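PDB 2JHN: 3-methyladenine dna-glycosylase from Archaeoglobus fulgidus, which belongs to the AlkA-type DNA glycosylases, joining a TATA-box-binding-protein-like domain to a largely helical HhH-GPD domain. Local coordinates for residues 95-101 and 249-253; 108-114 and 275-280; 117-122 and 197-201; 126-131 and 184-188. The protein carries 1 engineered substitution. All blocks are in the same frame, centred on the assembly; numbering follows the deposited sequence.

Contact 1: residues 95-101 and 249-253; sequences DEKLRML and RLYFN
Lys97 lays its CB over one face of the Tyr251 ring, a CH-pi contact 4.0 Å from CB to the ring centroid. The contact is helix-to-helix packing within the helical part of this AlkA-type glycosylase: the first turn of helix 96-104 meets the last turn of helix 241-251. From CB onward the lysine runs past the tyrosine in the opposite direction. A bend at chi2 (-46°) brings CG, CD and CE along the carbonyl oxygen of Leu250, with CE 3.2 Å from Leu250 O, while a second bend, at chi4, sets the direction of the ammonium, and the end of the chain turns away from the partner helix.

The phenol reaches the N-terminus of helix 96-104, where Asp95 is the N-cap. Asp95 OD1 takes the amide of Leu98 at 3.0 Å from its N, a nearly straight bond (168°) that arrives 41° above the carboxylate plane. The same carboxylate stands almost perpendicular to the tyrosine ring and near its edge, and its two oxygens share weak hydrogen bonding with Tyr251 OH. A salt bridge from Arg269 to OD2 gives the capping group a further, charged partner, which would be expected to favour its ionised form. Arg269 also touches Tyr251, tying helix 259-270 into the same corner.

On the buried side, Leu98 sets CG and CD2 against the phenol oxygen, and helix 274-287 closes in through Ile277, Leu281 and Tyr284. There Leu250 CD1 rests on the branch point of Leu101, nearest to Leu101 CD1 at 3.7 Å.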
loop_
_atom_site.group_PDB
_atom_site.type_symbol
_atom_site.label_atom_id
_atom_site.label_comp_id
_atom_site.label_asym_id
_atom_site.label_seq_id
_atom_site.Cartn_x
_atom_site.Cartn_y
_atom_site.Cartn_z
ATOM N N ASP A 95 -15.448 13.908 -14.981
ATOM C CA ASP A 95 -14.654 15.042 -14.546
ATOM C C ASP A 95 -13.457 15.136 -15.498
ATOM O O ASP A 95 -12.742 14.141 -15.690
ATOM C CB ASP A 95 -14.246 14.855 -13.056
ATOM C CG ASP A 95 -13.301 15.927 -12.542
ATOM O OD1 ASP A 95 -12.205 16.140 -13.125
ATOM O OD2 ASP A 95 -13.620 16.546 -11.500
ATOM N N GLU A 96 -13.244 16.311 -16.107
ATOM C CA GLU A 96 -12.234 16.444 -17.165
ATOM C C GLU A 96 -10.835 15.979 -16.704
ATOM O O GLU A 96 -10.156 15.242 -17.421
ATOM C CB GLU A 96 -12.128 17.885 -17.674
ATOM C CG GLU A 96 -11.263 17.965 -18.937
ATOM C CD GLU A 96 -11.159 19.356 -19.550
ATOM O OE1 GLU A 96 -11.892 20.265 -19.116
ATOM O OE2 GLU A 96 -10.321 19.517 -20.473
ATOM N N LYS A 97 -10.436 16.441 -15.517
ATOM C CA LYS A 97 -9.143 16.092 -14.910
ATOM C C LYS A 97 -9.059 14.619 -14.460
ATOM O O LYS A 97 -8.033 13.964 -14.696
ATOM C CB LYS A 97 -8.803 17.094 -13.793
ATOM C CG LYS A 97 -8.558 18.541 -14.311
ATOM C CD LYS A 97 -7.642 18.535 -15.555
ATOM C CE LYS A 97 -7.304 19.926 -16.101
ATOM N NZ LYS A 97 -8.496 20.751 -16.421
ATOM N N LEU A 98 -10.111 14.077 -13.832
ATOM C CA LEU A 98 -10.124 12.634 -13.535
ATOM C C LEU A 98 -10.043 11.770 -14.785
ATOM O O LEU A 98 -9.365 10.730 -14.783
ATOM C CB LEU A 98 -11.320 12.214 -12.684
ATOM C CG LEU A 98 -11.366 12.885 -11.306
ATOM C CD1 LEU A 98 -12.638 12.452 -10.507
ATOM C CD2 LEU A 98 -10.074 12.631 -10.515
ATOM N N ARG A 99 -10.723 12.202 -15.851
ATOM C CA ARG A 99 -10.704 11.458 -17.105
ATOM C C ARG A 99 -9.286 11.404 -17.695
ATOM O O ARG A 99 -8.876 10.368 -18.223
ATOM C CB ARG A 99 -11.659 12.098 -18.122
ATOM C CG ARG A 99 -11.928 11.216 -19.339
ATOM C CD ARG A 99 -13.185 11.704 -20.078
ATOM N NE ARG A 99 -12.960 13.020 -20.666
ATOM C CZ ARG A 99 -13.528 14.153 -20.249
ATOM N NH1 ARG A 99 -14.395 14.125 -19.246
ATOM N NH2 ARG A 99 -13.241 15.313 -20.853
ATOM N N MET A 100 -8.580 12.529 -17.582
ATOM C CA MET A 100 -7.171 12.714 -17.943
ATOM C C MET A 100 -6.233 11.752 -17.185
ATOM O O MET A 100 -5.311 11.162 -17.769
ATOM C CB MET A 100 -6.807 14.161 -17.619
ATOM C CG MET A 100 -5.564 14.721 -18.272
ATOM S SD MET A 100 -5.602 16.514 -18.134
ATOM C CE MET A 100 -6.715 16.947 -19.456
ATOM N N LEU A 101 -6.476 11.621 -15.885
ATOM C CA LEU A 101 -5.760 10.662 -15.005
ATOM C C LEU A 101 -6.087 9.216 -15.363
ATOM O O LEU A 101 -5.190 8.377 -15.464
ATOM C CB LEU A 101 -6.146 10.886 -13.540
ATOM C CG LEU A 101 -5.499 11.903 -12.629
ATOM C CD1 LEU A 101 -6.083 11.692 -11.241
ATOM C CD2 LEU A 101 -3.980 11.726 -12.609
ATOM N N ARG A 249 -1.386 20.572 -9.503
ATOM C CA ARG A 249 -1.039 20.423 -10.925
ATOM C C ARG A 249 -2.256 20.118 -11.803
ATOM O O ARG A 249 -2.388 20.660 -12.910
ATOM C CB ARG A 249 0.055 19.363 -11.107
ATOM C CG ARG A 249 0.770 19.442 -12.441
ATOM C CD ARG A 249 2.245 19.092 -12.324
ATOM N NE ARG A 249 2.944 19.394 -13.573
ATOM C CZ ARG A 249 3.025 18.555 -14.603
ATOM N NH1 ARG A 249 2.465 17.358 -14.528
ATOM N NH2 ARG A 249 3.671 18.910 -15.704
ATOM N N LEU A 250 -3.160 19.284 -11.294
ATOM C CA LEU A 250 -4.379 18.934 -12.001
ATOM C C LEU A 250 -5.402 20.052 -12.105
ATOM O O LEU A 250 -5.990 20.251 -13.171
ATOM C CB LEU A 250 -5.050 17.723 -11.343
ATOM C CG LEU A 250 -4.571 16.347 -11.771
ATOM C CD1 LEU A 250 -5.282 15.315 -10.918
ATOM C CD2 LEU A 250 -4.847 16.103 -13.258
ATOM N N TYR A 251 -5.629 20.764 -11.001
ATOM C CA TYR A 251 -6.776 21.649 -10.888
ATOM C C TYR A 251 -6.447 23.127 -10.739
ATOM O O TYR A 251 -7.347 23.979 -10.834
ATOM C CB TYR A 251 -7.653 21.218 -9.702
ATOM C CG TYR A 251 -8.450 19.947 -9.936
ATOM C CD1 TYR A 251 -9.630 19.958 -10.693
ATOM C CD2 TYR A 251 -8.038 18.740 -9.376
ATOM C CE1 TYR A 251 -10.372 18.787 -10.901
ATOM C CE2 TYR A 251 -8.769 17.564 -9.572
ATOM C CZ TYR A 251 -9.929 17.582 -10.335
ATOM O OH TYR A 251 -10.658 16.430 -10.531
ATOM N N PHE A 252 -5.193 23.430 -10.429
ATOM C CA PHE A 252 -4.803 24.791 -10.068
ATOM C C PHE A 252 -3.601 25.232 -10.885
ATOM O O PHE A 252 -2.844 26.109 -10.464
ATOM C CB PHE A 252 -4.520 24.911 -8.556
ATOM C CG PHE A 252 -5.741 24.716 -7.688
ATOM C CD1 PHE A 252 -6.507 25.805 -7.285
ATOM C CD2 PHE A 252 -6.130 23.432 -7.279
ATOM C CE1 PHE A 252 -7.636 25.634 -6.489
ATOM C CE2 PHE A 252 -7.256 23.245 -6.479
ATOM C CZ PHE A 252 -8.016 24.348 -6.081
ATOM N N ASN A 253 -3.431 24.597 -12.042
ATOM C CA ASN A 253 -2.332 24.881 -12.974
ATOM C C ASN A 253 -0.944 24.985 -12.323
ATOM O O ASN A 253 -0.139 25.859 -12.673
ATOM C CB ASN A 253 -2.650 26.142 -13.799
ATOM C CG ASN A 253 -1.983 26.132 -15.163
ATOM O OD1 ASN A 253 -2.206 25.229 -15.971
ATOM N ND2 ASN A 253 -1.165 27.145 -15.427
#

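Contact 2: residues 108-114 and 275-280; sequences FGRAGLM and RDILFY
Arg110 grips Asp276 side-on in a salt bridge. Its NH2 lies 2.8 Å from Asp276 OD2, on the syn side, while NE reaches OD1 from above the carboxylate plane. Asp276 OD1 also accepts the backbone N of Ala111 at 3.0 Å, through its anti lone pair. Arg275 works end-on instead: NH1 and NH2 both converge on Gly112 O, at 2.9 Å from NH1, with the oxygen in the guanidinium plane. A bend at chi3 (75°) turns that guanidinium, whose NH1 also holds Ser228 O. Farther along the helix, Tyr280 OH donates to a lone pair of Gly109 O, 2.7 Å away.

The packing rests on three rings and an alanine. Ala111 CB sits over the Phe279 ring, 3.5 Å from its centroid, and Met114 makes an oblique Met-aromatic contact with the same ring. Phe108 points its edge at the face of Tyr280, the planes 77° apart, and receives a cation-pi contact from Lys15.

Loop 108-114, which lacks regular secondary structure, thus has backbone groups of Gly109, Ala111 and Gly112 bonded to side chains of helix 274-287, a pattern that fixes its path across a buried helix face.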
loop_
_atom_site.group_PDB
_atom_site.type_symbol
_atom_site.label_atom_id
_atom_site.label_comp_id
_atom_site.label_asym_id
_atom_site.label_seq_id
_atom_site.Cartn_x
_atom_site.Cartn_y
_atom_site.Cartn_z
ATOM N N PHE A 108 -5.301 0.540 -14.777
ATOM C CA PHE A 108 -4.896 0.431 -13.371
ATOM C C PHE A 108 -6.033 -0.038 -12.464
ATOM O O PHE A 108 -5.763 -0.709 -11.456
ATOM C CB PHE A 108 -4.239 1.717 -12.859
ATOM C CG PHE A 108 -3.700 1.611 -11.440
ATOM C CD1 PHE A 108 -2.408 1.113 -11.199
ATOM C CD2 PHE A 108 -4.486 1.995 -10.348
ATOM C CE1 PHE A 108 -1.885 1.027 -9.883
ATOM C CE2 PHE A 108 -3.985 1.877 -9.016
ATOM C CZ PHE A 108 -2.662 1.413 -8.798
ATOM N N GLY A 109 -7.282 0.310 -12.796
ATOM C CA GLY A 109 -8.448 -0.206 -12.037
ATOM C C GLY A 109 -8.594 0.487 -10.681
ATOM O O GLY A 109 -8.212 1.668 -10.501
ATOM N N ARG A 110 -9.111 -0.259 -9.718
ATOM C CA ARG A 110 -9.289 0.241 -8.354
ATOM C C ARG A 110 -8.008 0.144 -7.551
ATOM O O ARG A 110 -7.137 -0.679 -7.841
ATOM C CB ARG A 110 -10.394 -0.565 -7.661
ATOM C CG ARG A 110 -11.784 -0.404 -8.393
ATOM C CD ARG A 110 -12.943 -0.632 -7.435
ATOM N NE ARG A 110 -13.049 0.484 -6.499
ATOM C CZ ARG A 110 -14.060 0.658 -5.647
ATOM N NH1 ARG A 110 -15.080 -0.207 -5.614
ATOM N NH2 ARG A 110 -14.059 1.703 -4.827
ATOM N N ALA A 111 -7.921 0.942 -6.494
ATOM C CA ALA A 111 -6.773 0.902 -5.596
ATOM C C ALA A 111 -6.758 -0.403 -4.815
ATOM O O ALA A 111 -7.813 -0.902 -4.387
ATOM C CB ALA A 111 -6.821 2.065 -4.636
ATOM N N GLY A 112 -5.560 -0.963 -4.656
ATOM C CA GLY A 112 -5.355 -2.052 -3.681
ATOM C C GLY A 112 -5.030 -1.497 -2.297
ATOM O O GLY A 112 -5.631 -0.489 -1.856
ATOM N N LEU A 113 -4.081 -2.151 -1.626
ATOM C CA LEU A 113 -3.539 -1.678 -0.353
ATOM C C LEU A 113 -2.021 -1.663 -0.484
ATOM O O LEU A 113 -1.467 -2.263 -1.426
ATOM C CB LEU A 113 -3.959 -2.613 0.801
ATOM C CG LEU A 113 -5.468 -2.682 1.096
ATOM C CD1 LEU A 113 -5.709 -3.855 2.065
ATOM C CD2 LEU A 113 -5.929 -1.353 1.708
ATOM N N MET A 114 -1.350 -0.968 0.431
ATOM C CA MET A 114 0.114 -0.960 0.391
ATOM C C MET A 114 0.785 -1.849 1.484
ATOM O O MET A 114 2.013 -1.741 1.725
ATOM C CB MET A 114 0.625 0.487 0.360
ATOM C CG MET A 114 0.200 1.222 -0.921
ATOM S SD MET A 114 0.668 2.945 -0.981
ATOM C CE MET A 114 2.454 2.783 -1.067
ATOM N N ARG A 275 -10.384 7.355 -2.233
ATOM C CA ARG A 275 -9.291 6.365 -1.977
ATOM C C ARG A 275 -8.691 5.755 -3.264
ATOM O O ARG A 275 -7.498 5.526 -3.341
ATOM C CB ARG A 275 -9.761 5.251 -1.017
ATOM C CG ARG A 275 -8.597 4.595 -0.226
ATOM C CD ARG A 275 -9.071 3.329 0.490
ATOM N NE ARG A 275 -9.231 2.240 -0.466
ATOM C CZ ARG A 275 -8.231 1.480 -0.897
ATOM N NH1 ARG A 275 -7.003 1.672 -0.434
ATOM N NH2 ARG A 275 -8.460 0.538 -1.810
ATOM N N ASP A 276 -9.526 5.491 -4.275
ATOM C CA ASP A 276 -9.034 5.001 -5.563
ATOM C C ASP A 276 -8.284 6.109 -6.287
ATOM O O ASP A 276 -7.169 5.927 -6.799
ATOM C CB ASP A 276 -10.238 4.559 -6.416
ATOM C CG ASP A 276 -11.006 3.442 -5.782
ATOM O OD1 ASP A 276 -10.531 2.291 -5.840
ATOM O OD2 ASP A 276 -12.106 3.709 -5.228
ATOM N N ILE A 277 -8.885 7.293 -6.312
ATOM C CA ILE A 277 -8.225 8.440 -6.961
ATOM C C ILE A 277 -6.874 8.778 -6.309
ATOM O O ILE A 277 -5.933 9.199 -6.971
ATOM C CB ILE A 277 -9.190 9.670 -7.003
ATOM C CG1 ILE A 277 -10.396 9.319 -7.891
ATOM C CG2 ILE A 277 -8.451 10.964 -7.447
ATOM C CD1 ILE A 277 -11.617 10.255 -7.681
ATOM N N LEU A 278 -6.773 8.592 -4.998
ATOM C CA LEU A 278 -5.523 8.803 -4.312
ATOM C C LEU A 278 -4.356 8.011 -4.941
ATOM O O LEU A 278 -3.251 8.546 -5.093
ATOM C CB LEU A 278 -5.693 8.374 -2.847
ATOM C CG LEU A 278 -4.442 8.379 -1.965
ATOM C CD1 LEU A 278 -3.877 9.777 -1.790
ATOM C CD2 LEU A 278 -4.757 7.731 -0.636
ATOM N N PHE A 279 -4.595 6.750 -5.301
ATOM C CA PHE A 279 -3.544 5.930 -5.937
ATOM C C PHE A 279 -3.141 6.476 -7.336
ATOM O O PHE A 279 -1.951 6.458 -7.694
ATOM C CB PHE A 279 -3.964 4.461 -6.025
ATOM C CG PHE A 279 -3.782 3.682 -4.726
ATOM C CD1 PHE A 279 -4.278 4.161 -3.515
ATOM C CD2 PHE A 279 -3.115 2.439 -4.734
ATOM C CE1 PHE A 279 -4.124 3.417 -2.310
ATOM C CE2 PHE A 279 -2.965 1.688 -3.545
ATOM C CZ PHE A 279 -3.464 2.185 -2.330
ATOM N N TYR A 280 -4.134 6.948 -8.096
ATOM C CA TYR A 280 -3.870 7.666 -9.376
ATOM C C TYR A 280 -3.044 8.943 -9.149
ATOM O O TYR A 280 -2.175 9.249 -9.959
ATOM C CB TYR A 280 -5.181 7.996 -10.120
ATOM C CG TYR A 280 -5.824 6.766 -10.772
ATOM C CD1 TYR A 280 -6.599 5.891 -10.017
ATOM C CD2 TYR A 280 -5.634 6.483 -12.146
ATOM C CE1 TYR A 280 -7.181 4.731 -10.586
ATOM C CE2 TYR A 280 -6.243 5.343 -12.745
ATOM C CZ TYR A 280 -7.003 4.472 -11.951
ATOM O OH TYR A 280 -7.571 3.356 -12.493
#

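Contact 3: residues 117-122 and 197-201; sequences SVFEGI and LEELK
Glu198 OE1 and the backbone N of Val118 form the direct hydrogen bond of this contact, 2.9 Å long and nearly straight at 169°. It joins the start of helix 118-127 to the 3-10 turns of 197-201, within the helical architecture of an HhH-GPD glycosylase. The amide approaches OE1 on the syn side, 26° out of the carboxylate plane. Glu198 reaches it by a bend at chi2 (65°), which carries its carboxylate to the helix start, where the negative charge probably suits the helix dipole. Ser117 supplies the N-cap: its OG accepts the N of Glu120 at 3.1 Å.

Apolar contacts occupy the buried side. Val118 spreads its two methyls, CG1 over Leu197 and Leu200, and CG2 alongside Lys201 CG at 3.6 Å; the ammonium of that lysine pairs with Glu78. Leu197 divides its branches, CD2 at the edge of the Phe119 ring and CD1 tip to tip with Ile122 CD1. Ile191 of helix 182-192 and Tyr211 of helix 205-213 extend this core.

Water completes the polar side: one molecule donates to Glu198 OE1 at 2.7 Å and accepts from the N of Phe119 at 2.9 Å.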
loop_
_atom_site.group_PDB
_atom_site.type_symbol
_atom_site.label_atom_id
_atom_site.label_comp_id
_atom_site.label_asym_id
_atom_site.label_seq_id
_atom_site.Cartn_x
_atom_site.Cartn_y
_atom_site.Cartn_z
ATOM N N SER A 117 -0.947 -6.576 6.105
ATOM C CA SER A 117 -1.472 -6.595 7.480
ATOM C C SER A 117 -1.508 -5.162 7.997
ATOM O O SER A 117 -0.754 -4.302 7.518
ATOM C CB SER A 117 -0.610 -7.457 8.438
ATOM O OG SER A 117 0.668 -6.866 8.731
ATOM N N VAL A 118 -2.351 -4.925 9.009
ATOM C CA VAL A 118 -2.418 -3.612 9.660
ATOM C C VAL A 118 -1.066 -3.232 10.269
ATOM O O VAL A 118 -0.605 -2.082 10.151
ATOM C CB VAL A 118 -3.515 -3.612 10.765
ATOM C CG1 VAL A 118 -3.463 -2.311 11.618
ATOM C CG2 VAL A 118 -4.882 -3.798 10.121
ATOM N N PHE A 119 -0.454 -4.185 10.977
ATOM C CA PHE A 119 0.871 -3.966 11.532
ATOM C C PHE A 119 1.887 -3.485 10.489
ATOM O O PHE A 119 2.571 -2.490 10.708
ATOM C CB PHE A 119 1.443 -5.216 12.237
ATOM C CG PHE A 119 2.781 -4.965 12.843
ATOM C CD1 PHE A 119 2.926 -3.991 13.836
ATOM C CD2 PHE A 119 3.897 -5.673 12.425
ATOM C CE1 PHE A 119 4.151 -3.735 14.415
ATOM C CE2 PHE A 119 5.182 -5.422 13.018
ATOM C CZ PHE A 119 5.300 -4.464 14.002
ATOM N N GLU A 120 1.953 -4.168 9.347
ATOM C CA GLU A 120 2.870 -3.756 8.284
ATOM C C GLU A 120 2.559 -2.328 7.805
ATOM O O GLU A 120 3.475 -1.520 7.613
ATOM C CB GLU A 120 2.845 -4.768 7.139
ATOM C CG GLU A 120 3.660 -4.342 5.902
ATOM C CD GLU A 120 3.453 -5.254 4.696
ATOM O OE1 GLU A 120 2.676 -6.230 4.776
ATOM O OE2 GLU A 120 4.097 -4.954 3.643
ATOM N N GLY A 121 1.276 -2.033 7.593
ATOM C CA GLY A 121 0.848 -0.691 7.144
ATOM C C GLY A 121 1.242 0.410 8.116
ATOM O O GLY A 121 1.766 1.447 7.700
ATOM N N ILE A 122 1.012 0.192 9.419
ATOM C CA ILE A 122 1.427 1.194 10.413
ATOM C C ILE A 122 2.953 1.381 10.457
ATOM O O ILE A 122 3.440 2.517 10.415
ATOM C CB ILE A 122 0.861 0.915 11.855
ATOM C CG1 ILE A 122 -0.675 0.898 11.839
ATOM C CG2 ILE A 122 1.393 1.995 12.850
ATOM C CD1 ILE A 122 -1.301 0.317 13.127
ATOM N N LEU A 197 -4.424 -6.289 16.627
ATOM C CA LEU A 197 -4.242 -5.147 15.740
ATOM C C LEU A 197 -4.908 -5.316 14.355
ATOM O O LEU A 197 -5.439 -4.350 13.788
ATOM C CB LEU A 197 -2.732 -4.817 15.672
ATOM C CG LEU A 197 -2.197 -3.505 15.149
ATOM C CD1 LEU A 197 -2.797 -2.283 15.865
ATOM C CD2 LEU A 197 -0.685 -3.558 15.302
ATOM N N GLU A 198 -4.968 -6.545 13.829
ATOM C CA GLU A 198 -5.618 -6.724 12.527
ATOM C C GLU A 198 -7.099 -6.294 12.565
ATOM O O GLU A 198 -7.674 -5.929 11.548
ATOM C CB GLU A 198 -5.474 -8.168 12.026
ATOM C CG GLU A 198 -5.846 -8.364 10.535
ATOM C CD GLU A 198 -4.909 -7.639 9.539
ATOM O OE1 GLU A 198 -3.771 -7.247 9.917
ATOM O OE2 GLU A 198 -5.345 -7.491 8.360
ATOM N N GLU A 199 -7.713 -6.329 13.752
ATOM C CA GLU A 199 -9.119 -5.899 13.873
ATOM C C GLU A 199 -9.364 -4.421 13.548
ATOM O O GLU A 199 -10.498 -4.019 13.272
ATOM C CB GLU A 199 -9.698 -6.243 15.261
ATOM C CG GLU A 199 -9.705 -7.743 15.550
ATOM C CD GLU A 199 -10.173 -8.080 16.971
ATOM O OE1 GLU A 199 -10.418 -7.145 17.760
ATOM O OE2 GLU A 199 -10.240 -9.282 17.302
ATOM N N LEU A 200 -8.294 -3.615 13.554
ATOM C CA LEU A 200 -8.414 -2.177 13.286
ATOM C C LEU A 200 -9.057 -1.918 11.928
ATOM O O LEU A 200 -9.737 -0.910 11.749
ATOM C CB LEU A 200 -7.033 -1.495 13.380
ATOM C CG LEU A 200 -7.000 0.029 13.523
ATOM C CD1 LEU A 200 -7.653 0.500 14.839
ATOM C CD2 LEU A 200 -5.544 0.533 13.405
ATOM N N LYS A 201 -8.834 -2.831 10.984
ATOM C CA LYS A 201 -9.469 -2.761 9.662
ATOM C C LYS A 201 -10.983 -2.646 9.687
ATOM O O LYS A 201 -11.575 -2.058 8.797
ATOM C CB LYS A 201 -9.125 -3.993 8.836
ATOM C CG LYS A 201 -7.870 -3.853 8.083
ATOM C CD LYS A 201 -7.669 -5.034 7.183
ATOM C CE LYS A 201 -7.998 -4.670 5.771
ATOM N NZ LYS A 201 -7.819 -5.882 4.938
HETATM O O HOH W 1 -1.843 -6.663 11.744
#

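Contact 4: residues 126-131 and 184-188; sequences IIQQQI and KAELI
Lys184 donates from NZ to two backbone carbonyls near the C-terminal end of helix 118-127, to Ile127 O at 2.6 Å and Gln129 O at 2.7 Å. The two bonds differ in approach. The ammonium lies in the carbonyl plane of Gln129, on a lone pair, but stands 37° out of the plane of the Ile127 carbonyl. All torsions past CB are close to 180°, and this full extension lets a lysine on helix 182-192 span the gap. Gln128 to Ile131 make a type II beta turn, and the carbonyl of Gln129 within it faces the nitrogen. The side-chain amide of Gln129 points elsewhere, its NE2 bonding Thr222 and Gly217 O.

The methylenes of Lys184 make further contacts on the way. The Lys184 and Ile126 side chains run past each other in opposite directions, CG beside Ile126 CG2; CE passes 3.3 Å from Ile126 O, and Gln129 CB lies beside CE. Ile131 puts CG1 and CD1 near the ammonium.

Purely hydrophobic packing fills the rest. Ile126 splits its branches between two consecutive residues: CD1 rests on Leu187 CG at 3.7 Å, and CG2 on Ile188 CG1 at 3.9 Å. Ile127 brings CG1 to Ile188 CD1 at 3.8 Å, beside Leu139 of helix 133-147. Leu187 also touches Phe215 and Ile218, two residues of a sodium site.

With two carbonyls facing one ammonium, the lysine charge is met by peptide dipoles, and the helix C-terminus, where backbone oxygens tend to lack amide partners, is a setting that should favour the protonated form.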
loop_
_atom_site.group_PDB
_atom_site.type_symbol
_atom_site.label_atom_id
_atom_site.label_comp_id
_atom_site.label_asym_id
_atom_site.label_seq_id
_atom_site.Cartn_x
_atom_site.Cartn_y
_atom_site.Cartn_z
ATOM N N ILE A 126 5.087 4.879 9.567
ATOM C CA ILE A 126 5.998 5.463 10.513
ATOM C C ILE A 126 7.396 5.629 9.901
ATOM O O ILE A 126 8.006 6.708 10.004
ATOM C CB ILE A 126 6.073 4.607 11.797
ATOM C CG1 ILE A 126 4.768 4.698 12.596
ATOM C CG2 ILE A 126 7.284 5.070 12.684
ATOM C CD1 ILE A 126 4.669 3.628 13.695
ATOM N N ILE A 127 7.888 4.559 9.267
ATOM C CA ILE A 127 9.182 4.606 8.549
ATOM C C ILE A 127 9.269 5.788 7.579
ATOM O O ILE A 127 10.288 6.502 7.533
ATOM C CB ILE A 127 9.495 3.258 7.854
ATOM C CG1 ILE A 127 9.723 2.155 8.918
ATOM C CG2 ILE A 127 10.694 3.384 6.858
ATOM C CD1 ILE A 127 9.802 0.737 8.337
ATOM N N GLN A 128 8.195 6.020 6.838
ATOM C CA GLN A 128 8.125 7.108 5.875
ATOM C C GLN A 128 8.154 8.549 6.434
ATOM O O GLN A 128 8.365 9.489 5.678
ATOM C CB GLN A 128 6.888 6.912 5.016
ATOM C CG GLN A 128 7.002 7.479 3.618
ATOM C CD GLN A 128 5.659 7.564 2.975
ATOM O OE1 GLN A 128 4.849 6.630 3.068
ATOM N NE2 GLN A 128 5.388 8.698 2.328
ATOM N N GLN A 129 7.938 8.723 7.734
ATOM C CA GLN A 129 7.893 10.065 8.344
ATOM C C GLN A 129 9.165 10.882 8.021
ATOM O O GLN A 129 10.285 10.432 8.274
ATOM C CB GLN A 129 7.624 9.988 9.865
ATOM C CG GLN A 129 6.235 9.387 10.207
ATOM C CD GLN A 129 5.906 9.275 11.701
ATOM O OE1 GLN A 129 6.791 9.233 12.566
ATOM N NE2 GLN A 129 4.618 9.226 12.006
ATOM N N GLN A 130 8.964 12.051 7.408
ATOM C CA GLN A 130 10.037 13.042 7.109
ATOM C C GLN A 130 11.072 12.602 6.059
ATOM O O GLN A 130 12.111 13.248 5.908
ATOM C CB GLN A 130 10.760 13.515 8.393
ATOM C CG GLN A 130 9.924 14.368 9.342
ATOM C CD GLN A 130 9.158 13.525 10.342
ATOM O OE1 GLN A 130 9.737 12.657 11.014
ATOM N NE2 GLN A 130 7.853 13.762 10.444
ATOM N N ILE A 131 10.809 11.507 5.345
ATOM C CA ILE A 131 11.751 11.024 4.311
ATOM C C ILE A 131 11.020 10.698 3.020
ATOM O O ILE A 131 9.785 10.690 2.993
ATOM C CB ILE A 131 12.623 9.812 4.784
ATOM C CG1 ILE A 131 11.744 8.612 5.192
ATOM C CG2 ILE A 131 13.565 10.231 5.917
ATOM C CD1 ILE A 131 12.527 7.293 5.432
ATOM N N LYS A 184 11.520 6.515 15.826
ATOM C CA LYS A 184 10.788 5.618 14.888
ATOM C C LYS A 184 10.853 4.174 15.411
ATOM O O LYS A 184 9.820 3.513 15.607
ATOM C CB LYS A 184 11.334 5.699 13.449
ATOM C CG LYS A 184 10.767 6.852 12.574
ATOM C CD LYS A 184 11.430 6.924 11.217
ATOM C CE LYS A 184 10.977 8.169 10.446
ATOM N NZ LYS A 184 11.577 8.197 9.096
ATOM N N ALA A 185 12.069 3.698 15.679
ATOM C CA ALA A 185 12.269 2.380 16.290
ATOM C C ALA A 185 11.455 2.214 17.553
ATOM O O ALA A 185 10.790 1.205 17.746
ATOM C CB ALA A 185 13.774 2.119 16.560
ATOM N N GLU A 186 11.482 3.228 18.410
ATOM C CA GLU A 186 10.705 3.233 19.628
ATOM C C GLU A 186 9.190 3.119 19.398
ATOM O O GLU A 186 8.510 2.366 20.073
ATOM C CB GLU A 186 11.021 4.509 20.410
ATOM C CG GLU A 186 12.334 4.434 21.144
ATOM C CD GLU A 186 12.535 5.583 22.114
ATOM O OE1 GLU A 186 11.907 6.653 21.915
ATOM O OE2 GLU A 186 13.330 5.410 23.067
ATOM N N LEU A 187 8.681 3.868 18.422
ATOM C CA LEU A 187 7.252 3.866 18.128
ATOM C C LEU A 187 6.796 2.520 17.511
ATOM O O LEU A 187 5.747 1.987 17.876
ATOM C CB LEU A 187 6.917 5.055 17.231
ATOM C CG LEU A 187 5.445 5.360 16.923
ATOM C CD1 LEU A 187 4.609 5.454 18.206
ATOM C CD2 LEU A 187 5.343 6.626 16.072
ATOM N N ILE A 188 7.591 1.981 16.589
ATOM C CA ILE A 188 7.283 0.686 15.967
ATOM C C ILE A 188 7.242 -0.426 17.025
ATOM O O ILE A 188 6.320 -1.234 17.062
ATOM C CB ILE A 188 8.230 0.384 14.776
ATOM C CG1 ILE A 188 7.934 1.388 13.638
ATOM C CG2 ILE A 188 8.081 -1.095 14.321
ATOM C CD1 ILE A 188 8.911 1.371 12.496
#

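Contacts 2 and 3 are buried, whereas contacts 1 and 4 are partly buried and lie farther from the chain's centre. Contacts 3 and 4 both use helix 118-127, near its beginning and its end: a carboxylate accepts an amide at the first, an ammonium donates to carbonyls at the second. Phe119 and Ile188 O bring the two together. Contact 2 is the richest in polar bonds, two arginines and an aspartate meeting a loop, while contact 1 relies on a lysine chain, a tyrosine and leucines beside one capping aspartate. Ile277 packs on Leu98 between these two. Contact 1 stands apart from contacts 3 and 4, both nested within its chain loop.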